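Poly-beta-hydroxybuterate polymerase (Cupriavidus necator, PDB 5T6O) polymerises hydroxybutyryl units, delivered as coenzyme A thioesters, into polyhydroxybutyrate, the present chain being its catalytic, alpha/beta hydrolase-fold domain. Local coordinates at residues N231-G234 and P235-C238; G345-W348 and P349-A353. The protein carries 1 engineered substitution. One frame throughout, in Å; residues are numbered along the deposited sequence.

Both interactions are helix starts with a proline as the second helical residue, one at the head of helix 234-246 and the other at the head of helix 348-358. They lie on opposite sides of the chain's centre, about 35 Å apart between centres and about 21 Å between nearest atoms, and do not touch. Interaction 1 belongs to the region inserted between central strands 140-146 and 272-277; it meets a second subunit and, through W236, the start of helix 120-134, which in this fold follows the nucleophile elbow. Interaction 2 sits against the central sheet, reaching residues of strands 140-146, 272-277 and 299-304, and no other subunit touches it.

Interaction 1 (N231-G234 and P235-C238); sequences NLPG and PWYC
L232 lays CD1 against both W236 and Y237, over the angle between them. That methyl lies 3.8 Å from W236 CZ3 and 4.0 Å from Y237 CG, while L232 CD2 approaches W236 CZ3 at 3.9 Å, so both methyls abut CZ3 from the same side. The side chains of L232 and Y237 meet at roughly a right angle. CG anti to the backbone N (chi1 -171°) directs the W236 indole back along the strand, and chi2 of 99° turns its benzo part to the leucine. This is the tight part of the contact, extended by Y92, W89 and Y240 around the indole and by V120 and I124 of helix 120-134.

Packing is looser on the proline side. P233 CD is 4.0 Å from W236 CB, and P233 CB comes no nearer to P235 CD than 4.5 Å. Even so, no touching residue is exposed: the phenol of Y237 leads away to a second subunit, where its OH hydrogen-bonds D201, and C238 packs on V207 of that subunit.

P233 is the N-cap between strand 230-233, paired with strand 188-191, and helix 234-246. Its carbonyl O accepts Y237 N at 3.0 Å in a nearly straight bond (176°), and G234 O accepts C238 N at 2.9 Å. P235, in the first turn, lacks an N-H where an alpha-helix needs none for its own bonding. C238 SG forms a disulfide with C182, and a sulfate, probably from the crystallisation liquor, lies about 5 Å from this side chain. The chemistry thus divides the work: main-chain bonds start the helix, apolar contacts pack its aromatic side chains against the strand end, and the disulfide ties the helix, just beyond its first turn, to a part remote in sequence.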
# COMPACT_ATOMS: atom_id res chain seq x y z
N ASN A 231 23.74 1.59 23.71
CA ASN A 231 24.55 2.47 22.87
C ASN A 231 25.11 1.72 21.69
O ASN A 231 25.54 0.57 21.82
CB ASN A 231 25.70 3.07 23.66
CG ASN A 231 25.25 4.11 24.66
OD1 ASN A 231 24.37 4.93 24.36
ND2 ASN A 231 25.83 4.08 25.86
N LEU A 232 25.14 2.39 20.53
CA LEU A 232 25.83 1.85 19.37
C LEU A 232 27.08 2.67 19.13
O LEU A 232 27.00 3.90 19.09
CB LEU A 232 24.95 1.89 18.13
CG LEU A 232 23.62 1.13 18.14
CD1 LEU A 232 22.92 1.27 16.79
CD2 LEU A 232 23.85 -0.36 18.49
N PRO A 233 28.24 2.05 18.95
CA PRO A 233 29.44 2.82 18.58
C PRO A 233 29.24 3.48 17.22
O PRO A 233 28.60 2.93 16.33
CB PRO A 233 30.55 1.77 18.54
CG PRO A 233 29.97 0.57 19.34
CD PRO A 233 28.52 0.60 19.02
N GLY A 234 29.81 4.68 17.08
CA GLY A 234 29.65 5.46 15.87
C GLY A 234 29.94 4.70 14.59
O GLY A 234 29.09 4.62 13.70
N PRO A 235 31.15 4.14 14.46
CA PRO A 235 31.49 3.46 13.20
C PRO A 235 30.61 2.25 12.92
O PRO A 235 30.30 1.96 11.76
CB PRO A 235 32.96 3.06 13.39
CG PRO A 235 33.50 4.13 14.37
CD PRO A 235 32.33 4.31 15.34
N TRP A 236 30.20 1.55 13.98
CA TRP A 236 29.31 0.39 13.83
C TRP A 236 27.96 0.81 13.27
O TRP A 236 27.45 0.22 12.31
CB TRP A 236 29.13 -0.28 15.20
CG TRP A 236 28.41 -1.62 15.13
CD1 TRP A 236 28.99 -2.84 15.14
CD2 TRP A 236 27.00 -1.84 15.02
NE1 TRP A 236 28.04 -3.82 15.07
CE2 TRP A 236 26.80 -3.24 14.98
CE3 TRP A 236 25.88 -1.00 14.97
CZ2 TRP A 236 25.54 -3.81 14.88
CZ3 TRP A 236 24.62 -1.58 14.87
CH2 TRP A 236 24.46 -2.97 14.82
N TYR A 237 27.34 1.80 13.90
CA TYR A 237 26.04 2.30 13.47
C TYR A 237 26.12 2.87 12.06
O TYR A 237 25.22 2.65 11.24
CB TYR A 237 25.60 3.35 14.51
CG TYR A 237 24.32 4.12 14.33
CD1 TYR A 237 23.30 3.68 13.50
CD2 TYR A 237 24.12 5.31 15.02
CE1 TYR A 237 22.13 4.42 13.35
CE2 TYR A 237 22.96 6.05 14.88
CZ TYR A 237 21.98 5.61 14.03
OH TYR A 237 20.82 6.35 13.89
N CYS A 238 27.21 3.57 11.74
CA CYS A 238 27.42 4.10 10.39
C CYS A 238 27.44 2.98 9.36
O CYS A 238 26.76 3.05 8.33
CB CYS A 238 28.72 4.91 10.37
SG CYS A 238 29.26 5.50 8.75

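Interaction 2 (G345-W348 and P349-A353); sequences GSWW and PDWTA
P349 sets its ring beside S346, whose OG lies 3.8 Å from P349 CD. That hydroxyl closes an ST turn by accepting W348 N at 2.8 Å, and it also hydrogen-bonds N314 O.

D350 follows, its CB 3.3 Å from W347 O. The carboxylate leaves the turn for the sheet, where OD2 forms a salt bridge with R300 and OD1 a hydrogen bond with Y273 OH.

W351 turns back to G345-W348. Its N donates to W347 O at 3.1 Å, and its CB meets the rim of the W347 indole near the ring plane, 3.7 Å from CZ3. The two tryptophans run side by side in the same direction. With CG between its backbone N and carbonyl carbon (chi1 61°), the W347 indole lies alongside the turn, where W348 CD1 sits 3.3 Å above its plane, over the ring centre. NE1 of W347, W348 and W351 bonds G311 O, V312 O and T144 OG1 respectively.

T352 N completes the turn with a 2.8 Å bond to W348 O. A serine-capped helix start is thereby joined to the central sheet through the W347 and W351 indoles and the paired carboxylate of D350, with W348 facing helix 61-67 and the P315-P316 loop.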
# COMPACT_ATOMS: atom_id res chain seq x y z
N GLY A 345 -2.04 -22.00 16.97
CA GLY A 345 -1.10 -21.86 18.06
C GLY A 345 0.32 -21.52 17.63
O GLY A 345 0.60 -21.07 16.51
N SER A 346 1.23 -21.78 18.55
CA SER A 346 2.60 -21.31 18.45
C SER A 346 3.38 -22.07 17.38
O SER A 346 3.17 -23.27 17.15
CB SER A 346 3.31 -21.48 19.79
OG SER A 346 4.70 -21.24 19.67
N TRP A 347 4.33 -21.36 16.75
CA TRP A 347 5.31 -21.97 15.86
C TRP A 347 6.48 -22.59 16.62
O TRP A 347 7.29 -23.27 15.99
CB TRP A 347 5.83 -20.93 14.86
CG TRP A 347 6.52 -19.76 15.53
CD1 TRP A 347 5.94 -18.60 15.98
CD2 TRP A 347 7.92 -19.65 15.87
NE1 TRP A 347 6.89 -17.79 16.57
CE2 TRP A 347 8.11 -18.41 16.51
CE3 TRP A 347 9.03 -20.49 15.69
CZ2 TRP A 347 9.37 -17.98 16.96
CZ3 TRP A 347 10.26 -20.07 16.14
CH2 TRP A 347 10.42 -18.82 16.77
N TRP A 348 6.59 -22.37 17.93
CA TRP A 348 7.76 -22.89 18.65
C TRP A 348 7.90 -24.40 18.52
O TRP A 348 9.03 -24.86 18.28
CB TRP A 348 7.75 -22.48 20.13
CG TRP A 348 7.99 -21.02 20.39
CD1 TRP A 348 8.02 -20.00 19.48
CD2 TRP A 348 8.25 -20.42 21.66
NE1 TRP A 348 8.27 -18.80 20.11
CE2 TRP A 348 8.41 -19.04 21.46
CE3 TRP A 348 8.35 -20.93 22.96
CZ2 TRP A 348 8.68 -18.16 22.50
CZ3 TRP A 348 8.62 -20.05 24.00
CH2 TRP A 348 8.79 -18.68 23.76
N PRO A 349 6.83 -25.21 18.66
CA PRO A 349 7.01 -26.66 18.47
C PRO A 349 7.51 -27.04 17.08
O PRO A 349 8.25 -28.02 16.95
CB PRO A 349 5.61 -27.23 18.74
CG PRO A 349 5.00 -26.24 19.68
CD PRO A 349 5.49 -24.91 19.18
N ASP A 350 7.11 -26.30 16.05
CA ASP A 350 7.62 -26.57 14.71
C ASP A 350 9.12 -26.38 14.67
O ASP A 350 9.86 -27.23 14.15
CB ASP A 350 6.95 -25.64 13.70
CG ASP A 350 7.37 -25.92 12.27
OD1 ASP A 350 8.44 -25.42 11.84
OD2 ASP A 350 6.63 -26.64 11.56
N TRP A 351 9.59 -25.28 15.23
CA TRP A 351 11.02 -24.99 15.24
C TRP A 351 11.80 -25.98 16.12
O TRP A 351 12.85 -26.48 15.71
CB TRP A 351 11.27 -23.56 15.70
CG TRP A 351 12.73 -23.30 15.89
CD1 TRP A 351 13.70 -23.45 14.97
CD2 TRP A 351 13.37 -22.88 17.11
NE1 TRP A 351 14.93 -23.15 15.52
CE2 TRP A 351 14.75 -22.78 16.83
CE3 TRP A 351 12.92 -22.58 18.40
CZ2 TRP A 351 15.69 -22.41 17.79
CZ3 TRP A 351 13.85 -22.19 19.35
CH2 TRP A 351 15.21 -22.11 19.05
N THR A 352 11.32 -26.26 17.34
CA THR A 352 12.13 -27.12 18.21
C THR A 352 12.22 -28.53 17.65
O THR A 352 13.25 -29.19 17.82
CB THR A 352 11.59 -27.16 19.64
OG1 THR A 352 10.28 -27.73 19.66
CG2 THR A 352 11.54 -25.75 20.25
N ALA A 353 11.16 -29.00 16.97
CA ALA A 353 11.25 -30.30 16.31
C ALA A 353 12.27 -30.26 15.18
O ALA A 353 13.05 -31.20 15.01
CB ALA A 353 9.87 -30.72 15.78